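Local coordinates for chitinase (Thermococcus chitonophagus, PDB 5XSW), which probably hydrolyses internal linkages of chitin as an endochitinase, and is represented here by the C-terminal portion of a longer protein, at residues N29-D34 and I75-T80; P113-L118 and F151-P156; N185-M190 and W399-Y404. All coordinates share one frame; numbering follows the deposited sequence.

Contact 1 (N29-D34 and I75-T80); sequences NGWCFD and IFHLNT
Phe33 and Phe76 are the hydrogen-bonded pair that joins strands 32-41 and 75-77 in an antiparallel sheet of the N-terminal, beta-rich part of the chain. Phe33 N donates to Phe76 O (3.0 Å, 166°), and Phe76 N returns a bond to Phe33 O at 2.9 Å. On the other side of the sheet from these two phenylalanines, Cys32 SG sits above one face of the His77 imidazole, 3.8 Å from the ring centroid and 3.6 Å from Ile75 CG2. Trp31, with CG anti to its own N (chi1 177°), brings its six-membered ring to the imidazole, whose CE1 edge faces the indole at 3.6 Å from CH2 in an offset edge-to-face pair with planes 85° apart. A water over the centre of the indole, on the face that His77 approaches, donates to Trp31 O (2.7 Å), accepts from Leu78 N and bonds His77 ND1 (2.8 Å). His77 NE2 is engaged by Asp475. With a leucine in place of His77, Asp475 would probably lose its imidazole partner and the water one of its three anchors. Histidine thus serves as aromatic surface and two-ended polar group, linking strand 75-77 to the start of helix 475-482.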
# COMPACT_ATOMS: atom_id res chain seq x y z
N ASN A 29 16.50 -4.79 13.71
CA ASN A 29 16.09 -3.47 14.20
C ASN A 29 17.05 -2.36 13.81
O ASN A 29 16.87 -1.24 14.19
CB ASN A 29 15.94 -3.48 15.73
CG ASN A 29 14.73 -2.68 16.19
OD1 ASN A 29 13.86 -2.35 15.39
ND2 ASN A 29 14.64 -2.42 17.50
N GLY A 30 18.06 -2.67 13.01
CA GLY A 30 19.01 -1.65 12.63
C GLY A 30 19.22 -1.52 11.13
O GLY A 30 20.28 -1.06 10.68
N TRP A 31 18.21 -1.89 10.35
CA TRP A 31 18.36 -1.85 8.89
C TRP A 31 18.22 -0.41 8.43
O TRP A 31 18.84 0.04 7.45
CB TRP A 31 17.34 -2.77 8.21
CG TRP A 31 17.35 -2.75 6.70
CD1 TRP A 31 18.15 -3.49 5.87
CD2 TRP A 31 16.51 -1.94 5.85
NE1 TRP A 31 17.88 -3.17 4.55
CE2 TRP A 31 16.88 -2.23 4.52
CE3 TRP A 31 15.52 -0.98 6.08
CZ2 TRP A 31 16.27 -1.63 3.43
CZ3 TRP A 31 14.93 -0.36 4.99
CH2 TRP A 31 15.31 -0.69 3.68
N CYS A 32 17.35 0.31 9.13
CA CYS A 32 17.14 1.72 8.91
C CYS A 32 16.75 2.34 10.27
O CYS A 32 16.00 1.73 11.07
CB CYS A 32 16.01 1.99 7.88
SG CYS A 32 15.97 3.62 7.29
N PHE A 33 17.27 3.54 10.52
CA PHE A 33 16.81 4.36 11.65
C PHE A 33 16.12 5.57 11.12
O PHE A 33 16.67 6.32 10.31
CB PHE A 33 18.02 4.78 12.57
CG PHE A 33 18.75 3.62 13.15
CD1 PHE A 33 18.21 2.91 14.23
CD2 PHE A 33 19.95 3.20 12.63
CE1 PHE A 33 18.89 1.82 14.78
CE2 PHE A 33 20.63 2.09 13.15
CZ PHE A 33 20.10 1.39 14.21
N ASP A 34 14.90 5.82 11.59
CA ASP A 34 14.19 7.01 11.21
C ASP A 34 14.20 7.97 12.42
O ASP A 34 13.63 7.63 13.46
CB ASP A 34 12.72 6.72 10.83
CG ASP A 34 12.59 6.05 9.46
OD1 ASP A 34 13.63 5.80 8.83
OD2 ASP A 34 11.43 5.79 9.07
N ILE A 75 16.60 10.09 7.63
CA ILE A 75 16.54 8.65 7.36
C ILE A 75 17.93 8.08 7.25
O ILE A 75 18.72 8.56 6.45
CB ILE A 75 15.74 8.33 5.99
CG1 ILE A 75 14.30 8.86 6.07
CG2 ILE A 75 15.80 6.86 5.67
CD1 ILE A 75 13.67 9.17 4.69
N PHE A 76 18.22 7.04 8.02
CA PHE A 76 19.57 6.48 8.09
C PHE A 76 19.60 5.02 7.70
O PHE A 76 19.46 4.13 8.55
CB PHE A 76 20.16 6.61 9.50
CG PHE A 76 20.53 8.03 9.85
CD1 PHE A 76 19.55 8.95 10.17
CD2 PHE A 76 21.86 8.44 9.79
CE1 PHE A 76 19.87 10.30 10.46
CE2 PHE A 76 22.22 9.79 10.12
CZ PHE A 76 21.21 10.71 10.44
N HIS A 77 19.79 4.76 6.41
CA HIS A 77 19.97 3.42 5.90
C HIS A 77 21.35 2.91 6.28
O HIS A 77 22.15 3.63 6.86
CB HIS A 77 19.78 3.43 4.37
CG HIS A 77 18.34 3.51 3.96
ND1 HIS A 77 17.48 2.44 4.10
CD2 HIS A 77 17.60 4.53 3.46
CE1 HIS A 77 16.27 2.80 3.72
NE2 HIS A 77 16.32 4.05 3.30
N LEU A 78 21.63 1.66 5.95
CA LEU A 78 22.90 1.04 6.23
C LEU A 78 24.05 1.94 5.79
O LEU A 78 23.96 2.62 4.75
CB LEU A 78 23.00 -0.31 5.53
CG LEU A 78 22.05 -1.45 5.90
CD1 LEU A 78 22.32 -2.67 4.98
CD2 LEU A 78 22.17 -1.87 7.36
N ASN A 79 25.07 2.01 6.63
CA ASN A 79 26.29 2.76 6.31
C ASN A 79 26.07 4.22 5.97
O ASN A 79 26.59 4.71 4.98
CB ASN A 79 27.01 2.07 5.14
CG ASN A 79 28.49 2.43 5.06
OD1 ASN A 79 29.12 2.72 6.08
ND2 ASN A 79 29.05 2.41 3.86
N THR A 80 25.29 4.94 6.77
CA THR A 80 24.95 6.32 6.45
C THR A 80 25.45 7.18 7.64
O THR A 80 25.23 6.80 8.78
CB THR A 80 23.41 6.51 6.25
OG1 THR A 80 22.99 5.81 5.07
CG2 THR A 80 23.04 7.98 6.10
O HOH W 1 19.13 0.32 4.74

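Contact 2 (P113-L118 and F151-P156); sequences PTIGEL and FIMYNP
Tyr154 meets Pro113 through one corner of its ring, CD1 standing 3.9 Å from Pro113 CG in an oblique approach. One face of the same phenol ring is occupied by Ile152 CG2, a methyl placed over its centre at 3.6 Å above the plane. The Phe151 ring likewise has Ile152 on one face, here the CD1 methyl near the rim, so the two branches of this isoleucine serve two different rings. A beta-branched residue suits the place: with CG1 beside the backbone N (chi1 -64°), CG2 is left anti to it and reaches not only the tyrosine but also Pro113 CG across the contact, at 3.6 Å. The proline ring crosses the isoleucine at about a right angle, and its CB and CG also lie against the backbone oxygen of Met153, CG being 3.5 Å from that O.

A second apolar patch lies beside the first. Ile115 CD1 touches Pro156 CG (3.9 Å) and Met153 CB (4.1 Å), while its CG2 faces Pro156 CB. Two rigid prolines, one from each segment, thus offer compact hydrocarbon surfaces that need no side-chain ordering to pack. Beyond them, Tyr196 of helix 186-199 touches Ile115, Met153 and Pro156 together. The polar end of Tyr154 is directed elsewhere: its OH is hydrogen-bonded to Glu328 and Arg304, which anchors the hydroxyl while the ring base packs against proline.

Neither segment is helix or strand. Residues 151-156 are bent by an inverse gamma turn centred on Met153, closed by a weak bond from Tyr154 N to Ile152 O (3.0 Å). The arrangement is loop-on-loop apolar packing, joining the loop that follows strand 98-104 to the loop that follows helix 136-139, with helix 186-199 covering it through Tyr196.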
# COMPACT_ATOMS: atom_id res chain seq x y z
N PRO A 113 1.87 -5.10 26.74
CA PRO A 113 1.77 -5.79 28.02
C PRO A 113 2.52 -7.13 28.05
O PRO A 113 2.70 -7.79 27.03
CB PRO A 113 0.27 -6.03 28.18
CG PRO A 113 -0.42 -5.17 27.07
CD PRO A 113 0.58 -4.97 26.02
N THR A 114 2.96 -7.52 29.23
CA THR A 114 3.50 -8.86 29.44
C THR A 114 2.36 -9.84 29.72
O THR A 114 1.56 -9.67 30.63
CB THR A 114 4.51 -8.87 30.61
OG1 THR A 114 5.61 -8.09 30.21
CG2 THR A 114 5.04 -10.31 30.89
N ILE A 115 2.24 -10.86 28.90
CA ILE A 115 1.16 -11.82 29.09
C ILE A 115 1.60 -12.81 30.21
O ILE A 115 0.83 -13.12 31.12
CB ILE A 115 0.86 -12.64 27.81
CG1 ILE A 115 0.65 -11.72 26.57
CG2 ILE A 115 -0.30 -13.63 28.07
CD1 ILE A 115 -0.46 -10.69 26.80
N GLY A 116 2.83 -13.31 30.10
CA GLY A 116 3.39 -14.25 31.08
C GLY A 116 4.86 -14.45 30.77
O GLY A 116 5.34 -13.99 29.75
N GLU A 117 5.59 -15.15 31.64
CA GLU A 117 7.03 -15.34 31.44
C GLU A 117 7.43 -16.73 31.89
O GLU A 117 6.77 -17.28 32.77
CB GLU A 117 7.82 -14.30 32.26
CG GLU A 117 7.65 -12.87 31.81
CD GLU A 117 8.60 -11.94 32.55
OE1 GLU A 117 9.19 -12.38 33.56
OE2 GLU A 117 8.78 -10.78 32.12
N LEU A 118 8.44 -17.31 31.26
CA LEU A 118 8.96 -18.61 31.67
C LEU A 118 9.58 -18.42 33.04
O LEU A 118 10.07 -17.32 33.34
CB LEU A 118 10.03 -19.10 30.69
CG LEU A 118 9.54 -19.57 29.32
CD1 LEU A 118 10.67 -19.78 28.35
CD2 LEU A 118 8.74 -20.84 29.49
N PHE A 151 -8.72 -4.92 21.58
CA PHE A 151 -7.65 -5.22 20.64
C PHE A 151 -6.34 -5.68 21.37
O PHE A 151 -5.75 -6.70 21.03
CB PHE A 151 -7.36 -3.93 19.80
CG PHE A 151 -6.07 -3.96 19.04
CD1 PHE A 151 -5.78 -5.06 18.23
CD2 PHE A 151 -5.21 -2.88 19.07
CE1 PHE A 151 -4.61 -5.09 17.48
CE2 PHE A 151 -4.00 -2.94 18.34
CZ PHE A 151 -3.73 -4.05 17.55
N ILE A 152 -5.90 -4.92 22.37
CA ILE A 152 -4.63 -5.23 23.11
C ILE A 152 -4.98 -5.91 24.43
O ILE A 152 -5.89 -5.46 25.11
CB ILE A 152 -3.77 -3.93 23.39
CG1 ILE A 152 -3.30 -3.30 22.04
CG2 ILE A 152 -2.54 -4.23 24.31
CD1 ILE A 152 -2.24 -4.17 21.33
N MET A 153 -4.23 -6.96 24.79
CA MET A 153 -4.57 -7.75 25.96
C MET A 153 -3.86 -7.12 27.18
O MET A 153 -2.84 -7.64 27.64
CB MET A 153 -4.13 -9.22 25.79
CG MET A 153 -4.77 -10.13 26.95
SD MET A 153 -6.49 -10.54 26.61
CE MET A 153 -6.37 -12.02 25.63
N TYR A 154 -4.33 -5.96 27.64
CA TYR A 154 -3.70 -5.31 28.81
C TYR A 154 -3.87 -6.18 30.06
O TYR A 154 -3.01 -6.20 30.89
CB TYR A 154 -4.31 -3.93 29.08
CG TYR A 154 -4.11 -2.93 27.95
CD1 TYR A 154 -2.91 -2.31 27.78
CD2 TYR A 154 -5.17 -2.62 27.06
CE1 TYR A 154 -2.72 -1.36 26.69
CE2 TYR A 154 -5.01 -1.65 25.99
CZ TYR A 154 -3.79 -1.05 25.82
OH TYR A 154 -3.58 -0.12 24.82
N ASN A 155 -4.99 -6.88 30.19
CA ASN A 155 -5.26 -7.69 31.39
C ASN A 155 -5.61 -9.16 31.06
O ASN A 155 -6.77 -9.56 31.05
CB ASN A 155 -6.41 -7.03 32.19
CG ASN A 155 -6.13 -5.54 32.55
OD1 ASN A 155 -6.80 -4.62 32.03
ND2 ASN A 155 -5.17 -5.30 33.46
N PRO A 156 -4.62 -9.94 30.69
CA PRO A 156 -4.82 -11.30 30.19
C PRO A 156 -5.56 -12.10 31.25
O PRO A 156 -5.32 -11.93 32.47
CB PRO A 156 -3.40 -11.82 29.98
CG PRO A 156 -2.52 -10.68 30.09
CD PRO A 156 -3.20 -9.57 30.78

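Contact 3 (N185-M190 and W399-Y404); sequences NKYFAM and WDDIEY
Tyr187 extends from helix 186-199 to Asp401 and Tyr404 on helix 399-412. Its CB points toward that helix, and with CG anti to the carbonyl carbon (chi1 -55°) the ring lies with one face to Tyr404 and its edge and hydroxyl to Asp401. CG lies 4.0 Å from Tyr404 CE2; CD1 and CE1 then lie under Tyr404 CD2, the CE1 distance being 3.6 Å. The edge of Tyr404 faces the Tyr187 ring in a T-shaped stack, planes 86° apart, while Lys186 CG occupies the opposite face. At the tip, OH donates to Asp401 OD1 (3.0 Å), reaching it from above the carboxylate plane; a glycerol, probably from the crystallisation liquor, bonds Tyr187 OH and Asp401 OD1.

The other carboxylate oxygen, OD2, forms a salt bridge with Lys186 NZ at 3.2 Å and accepts from Thr398 N. Water joins NZ to OD1, and Asn396 O takes a further lysine bond, so the buried aspartate is gripped at both oxygens. Asn185 OD1 caps the first helix, bonding Phe188 N at 2.8 Å. Two helix N-termini thus cross at a signed angle of -52°, measured on the short segments, 11.0 Å between axes, bridged by large side chains.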
# COMPACT_ATOMS: atom_id res chain seq x y z
N ASN A 185 -9.05 -24.37 11.89
CA ASN A 185 -8.09 -25.46 12.10
C ASN A 185 -7.03 -25.01 13.07
O ASN A 185 -6.97 -23.83 13.45
CB ASN A 185 -7.44 -25.92 10.79
CG ASN A 185 -6.67 -24.79 10.09
OD1 ASN A 185 -5.64 -24.34 10.57
ND2 ASN A 185 -7.11 -24.41 8.87
N LYS A 186 -6.18 -25.95 13.48
CA LYS A 186 -5.26 -25.70 14.57
C LYS A 186 -4.09 -24.89 14.09
O LYS A 186 -3.38 -24.31 14.91
CB LYS A 186 -4.79 -27.05 15.16
CG LYS A 186 -3.97 -27.85 14.13
CD LYS A 186 -3.49 -29.20 14.74
CE LYS A 186 -4.58 -30.22 14.95
NZ LYS A 186 -3.92 -31.58 15.09
N TYR A 187 -3.81 -24.90 12.77
CA TYR A 187 -2.65 -24.12 12.31
C TYR A 187 -3.00 -22.63 12.39
O TYR A 187 -2.19 -21.80 12.78
CB TYR A 187 -2.22 -24.53 10.88
CG TYR A 187 -1.98 -26.02 10.86
CD1 TYR A 187 -0.96 -26.57 11.62
CD2 TYR A 187 -2.81 -26.87 10.13
CE1 TYR A 187 -0.77 -27.97 11.65
CE2 TYR A 187 -2.63 -28.25 10.17
CZ TYR A 187 -1.59 -28.78 10.91
OH TYR A 187 -1.42 -30.15 10.96
N PHE A 188 -4.22 -22.33 12.00
CA PHE A 188 -4.77 -20.99 12.20
C PHE A 188 -4.74 -20.61 13.69
O PHE A 188 -4.36 -19.47 14.06
CB PHE A 188 -6.23 -20.93 11.68
CG PHE A 188 -6.91 -19.58 11.96
CD1 PHE A 188 -6.46 -18.42 11.32
CD2 PHE A 188 -7.98 -19.50 12.82
CE1 PHE A 188 -7.12 -17.14 11.58
CE2 PHE A 188 -8.61 -18.25 13.09
CZ PHE A 188 -8.16 -17.09 12.44
N ALA A 189 -5.15 -21.55 14.55
CA ALA A 189 -5.13 -21.26 16.01
C ALA A 189 -3.69 -20.95 16.45
O ALA A 189 -3.43 -20.01 17.24
CB ALA A 189 -5.72 -22.46 16.82
N MET A 190 -2.72 -21.72 15.96
CA MET A 190 -1.34 -21.40 16.33
C MET A 190 -0.88 -20.03 15.81
O MET A 190 -0.08 -19.37 16.46
CB MET A 190 -0.35 -22.50 15.85
CG MET A 190 -0.56 -23.79 16.68
SD MET A 190 0.69 -25.05 16.20
CE MET A 190 -0.05 -25.65 14.78
N TRP A 399 4.02 -33.41 17.58
CA TRP A 399 5.32 -32.84 17.24
C TRP A 399 5.34 -32.37 15.77
O TRP A 399 5.89 -31.31 15.47
CB TRP A 399 6.52 -33.82 17.48
CG TRP A 399 7.78 -33.16 16.95
CD1 TRP A 399 8.58 -33.58 15.90
CD2 TRP A 399 8.32 -31.90 17.39
NE1 TRP A 399 9.60 -32.65 15.69
CE2 TRP A 399 9.45 -31.63 16.60
CE3 TRP A 399 7.96 -31.00 18.40
CZ2 TRP A 399 10.21 -30.51 16.77
CZ3 TRP A 399 8.70 -29.88 18.55
CH2 TRP A 399 9.82 -29.63 17.76
N ASP A 400 4.81 -33.18 14.86
CA ASP A 400 4.72 -32.79 13.45
C ASP A 400 4.00 -31.41 13.27
O ASP A 400 4.42 -30.62 12.46
CB ASP A 400 3.98 -33.86 12.65
CG ASP A 400 4.88 -35.09 12.33
OD1 ASP A 400 6.11 -35.03 12.53
OD2 ASP A 400 4.37 -36.08 11.82
N ASP A 401 2.92 -31.20 14.02
CA ASP A 401 2.21 -29.89 14.01
C ASP A 401 3.13 -28.72 14.38
O ASP A 401 3.11 -27.66 13.71
CB ASP A 401 1.05 -29.90 15.00
CG ASP A 401 -0.06 -30.86 14.62
OD1 ASP A 401 -0.18 -31.21 13.42
OD2 ASP A 401 -0.81 -31.24 15.52
N ILE A 402 3.91 -28.90 15.45
CA ILE A 402 4.79 -27.86 15.97
C ILE A 402 5.93 -27.60 15.00
O ILE A 402 6.28 -26.46 14.69
CB ILE A 402 5.39 -28.25 17.37
CG1 ILE A 402 4.28 -28.53 18.38
CG2 ILE A 402 6.34 -27.18 17.89
CD1 ILE A 402 3.42 -27.39 18.72
N GLU A 403 6.49 -28.69 14.49
CA GLU A 403 7.56 -28.58 13.54
C GLU A 403 7.12 -27.83 12.28
O GLU A 403 7.86 -27.01 11.72
CB GLU A 403 8.06 -30.00 13.17
CG GLU A 403 8.99 -29.98 11.98
CD GLU A 403 10.37 -29.38 12.29
OE1 GLU A 403 10.81 -29.49 13.46
OE2 GLU A 403 11.01 -28.80 11.37
N TYR A 404 5.95 -28.20 11.80
CA TYR A 404 5.38 -27.57 10.61
C TYR A 404 5.19 -26.05 10.86
O TYR A 404 5.62 -25.18 10.08
CB TYR A 404 4.03 -28.26 10.30
CG TYR A 404 3.25 -27.49 9.25
CD1 TYR A 404 3.78 -27.27 7.97
CD2 TYR A 404 2.00 -26.98 9.55
CE1 TYR A 404 3.04 -26.54 7.02
CE2 TYR A 404 1.28 -26.27 8.61
CZ TYR A 404 1.80 -26.06 7.36
OH TYR A 404 1.01 -25.32 6.48
O HOH W 2 -2.36 -32.86 12.98

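Contacts 1, 2 and 3 follow one another along the chain and do not touch. Contact 1 stands apart in the beta-rich region, its centre about 30 Å from that of contact 2 and about 35 Å from that of contact 3. Contacts 2 and 3 lie closer, about 22 Å between centres and about 12 Å between nearest atoms, and share helix 186-199: contact 3 holds its start, contact 2 packs near its end. None of their residues belongs to the glycan pocket, but contact 2 adjoins elements that do: Phe151 meets Phe205 edge-to-face, on helix 203-214, which supplies Lys212, Glu213 and Asn214, and the Glu328 partner of Tyr154 belongs to helix 327-338, which supplies Asn337.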